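Side-chain contact in exopolygalacturonase (PDB 2UVF), which probably cleaves galacturonic acid units from chain ends of the pectin backbone, as a family 28 exopolygalacturonase with a beta-helix fold: residues G319-L322 and K323-Y326. Numbering follows the deposited sequence.
Sequences GMDL and KNAY
The carboxylate of Asp-321 and the side-chain amide of Asn-324 lie nearly parallel, their planes 14° apart, but stepped and offset rather than stacked. Asn-324 OD1 stands to one side of the carboxylate plane, 3.5 Å from Asp-321 OD1; both atoms are acceptors, so nothing bonds them. On the opposite side of that plane, Lys-323 CB comes within 3.8 Å of Asp-321 OD1. The carboxylate oxygen instead receives the backbone N-H of Asn-324, with 3.1 Å between Asn-324 N and Asp-321 OD1, an N-H...O angle of 171° and an approach nearly along the C-O axis. Asp-321 stands at the N-cap position, immediately before helix 322-328, and this is its capping bond. Its CG sits between the backbone N and the carbonyl carbon (chi1 57°), which turns OD1 back over the first turn. The negative group would be stabilised by the helix N-terminus, and perhaps slightly by Lys-323, whose NZ is 5.7 Å from Asp-321 OD1 and makes no direct contact.

Backbone bonds continue the turn: Ala-325 N to Asp-321 O at 3.0 Å, then Tyr-326 N to Leu-322 O at 2.8 Å. Met-320 flanks the cap, its CB 4.1 Å from Ala-325 CB, while its sulfur lies beside the backbone of Asn-324 and Ala-325.

Just upstream, Gly-319 ends helix 307-317 in a Schellman motif with positive phi, so one helix stops and the next is capped within a few residues. Ala-325 packs on Val-312, Ala-315 and Val-316 of helix 307-317, and Leu-322 also meets Val-312. The ring of Tyr-326 leads away to a cation-pi contact with Arg-330 and touches the loop residues Trp-274 and Asn-298; its OH bonds to Asn-378, next to pocket residue Asn-379, joining this helical excursion to the beta-helix near the bound galacturonate.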
ATOM      1  N   GLY A 319       3.109  33.316   4.877  1.00 38.96           N
ATOM      2  CA  GLY A 319       1.760  33.819   4.723  1.00 38.99           C
ATOM      3  C   GLY A 319       0.617  32.848   4.886  1.00 38.92           C
ATOM      4  O   GLY A 319      -0.523  33.285   5.057  1.00 38.89           O
ATOM      5  N   MET A 320       0.911  31.544   4.848  1.00 39.37           N
ATOM      6  CA  MET A 320      -0.123  30.497   4.968  1.00 39.35           C
ATOM      7  C   MET A 320      -0.683  30.470   6.358  1.00 39.00           C
ATOM      8  O   MET A 320       0.040  30.738   7.306  1.00 39.06           O
ATOM      9  CB  MET A 320       0.466  29.119   4.703  1.00 39.19           C
ATOM     10  CG  MET A 320       1.018  28.912   3.327  1.00 39.88           C
ATOM     11  SD  MET A 320       0.876  27.184   2.765  1.00 41.00           S
ATOM     12  CE  MET A 320       1.564  27.444   1.137  1.00 39.12           C
ATOM     13  N   ASP A 321      -1.960  30.134   6.510  1.00 39.27           N
ATOM     14  CA  ASP A 321      -2.390  29.793   7.850  1.00 39.80           C
ATOM     15  C   ASP A 321      -1.825  28.415   8.213  1.00 39.63           C
ATOM     16  O   ASP A 321      -1.337  27.683   7.337  1.00 39.11           O
ATOM     17  CB  ASP A 321      -3.910  29.933   8.080  1.00 40.16           C
ATOM     18  CG  ASP A 321      -4.763  29.114   7.115  1.00 41.43           C
ATOM     19  OD1 ASP A 321      -4.416  27.964   6.789  1.00 41.15           O
ATOM     20  OD2 ASP A 321      -5.833  29.631   6.701  1.00 42.42           O
ATOM     21  N   LEU A 322      -1.869  28.093   9.500  1.00 39.80           N
ATOM     22  CA  LEU A 322      -1.434  26.807  10.024  1.00 39.41           C
ATOM     23  C   LEU A 322      -2.119  25.622   9.359  1.00 39.23           C
ATOM     24  O   LEU A 322      -1.423  24.690   8.919  1.00 39.07           O
ATOM     25  CB  LEU A 322      -1.671  26.763  11.530  1.00 40.02           C
ATOM     26  CG  LEU A 322      -1.050  25.640  12.355  1.00 39.34           C
ATOM     27  CD1 LEU A 322       0.429  25.687  12.207  1.00 40.67           C
ATOM     28  CD2 LEU A 322      -1.434  25.850  13.805  1.00 40.33           C
ATOM     29  N   LYS A 323      -3.458  25.651   9.266  1.00 39.01           N
ATOM     30  CA  LYS A 323      -4.206  24.552   8.646  1.00 38.91           C
ATOM     31  C   LYS A 323      -3.591  24.134   7.299  1.00 37.96           C
ATOM     32  O   LYS A 323      -3.255  22.961   7.112  1.00 37.57           O
ATOM     33  CB  LYS A 323      -5.702  24.853   8.507  1.00 39.44           C
ATOM     34  CG  LYS A 323      -6.426  23.880   7.544  1.00 40.51           C
ATOM     35  CD  LYS A 323      -7.950  23.965   7.582  1.00 41.07           C
ATOM     36  CE  LYS A 323      -8.580  23.379   6.308  1.00 42.00           C
ATOM     37  NZ  LYS A 323      -8.347  24.245   5.097  1.00 43.89           N
ATOM     38  N   ASN A 324      -3.429  25.100   6.388  1.00 36.49           N
ATOM     39  CA  ASN A 324      -2.848  24.850   5.071  1.00 35.04           C
ATOM     40  C   ASN A 324      -1.358  24.525   5.077  1.00 33.85           C
ATOM     41  O   ASN A 324      -0.885  23.787   4.213  1.00 33.07           O
ATOM     42  CB  ASN A 324      -3.109  26.029   4.109  1.00 35.25           C
ATOM     43  CG  ASN A 324      -4.519  26.021   3.529  1.00 35.05           C
ATOM     44  OD1 ASN A 324      -5.195  27.057   3.513  1.00 36.31           O
ATOM     45  ND2 ASN A 324      -4.969  24.860   3.053  1.00 29.87           N
ATOM     46  N   ALA A 325      -0.621  25.112   6.017  1.00 32.83           N
ATOM     47  CA  ALA A 325       0.813  24.895   6.104  1.00 32.36           C
ATOM     48  C   ALA A 325       1.100  23.445   6.538  1.00 31.59           C
ATOM     49  O   ALA A 325       1.934  22.765   5.951  1.00 31.96           O
ATOM     50  CB  ALA A 325       1.451  25.896   7.058  1.00 31.88           C
ATOM     51  N   TYR A 326       0.372  22.991   7.545  1.00 31.36           N
ATOM     52  CA  TYR A 326       0.413  21.604   7.998  1.00 31.52           C
ATOM     53  C   TYR A 326      -0.107  20.591   6.953  1.00 31.50           C
ATOM     54  O   TYR A 326       0.514  19.525   6.747  1.00 32.63           O
ATOM     55  CB  TYR A 326      -0.353  21.484   9.325  1.00 30.77           C
ATOM     56  CG  TYR A 326      -0.116  20.190  10.062  1.00 30.19           C
ATOM     57  CD1 TYR A 326       1.067  19.978  10.797  1.00 29.47           C
ATOM     58  CD2 TYR A 326      -1.084  19.167  10.038  1.00 29.60           C
ATOM     59  CE1 TYR A 326       1.279  18.756  11.494  1.00 29.26           C
ATOM     60  CE2 TYR A 326      -0.882  17.958  10.712  1.00 28.65           C
ATOM     61  CZ  TYR A 326       0.301  17.760  11.426  1.00 29.70           C
ATOM     62  OH  TYR A 326       0.474  16.584  12.085  1.00 29.81           O
TER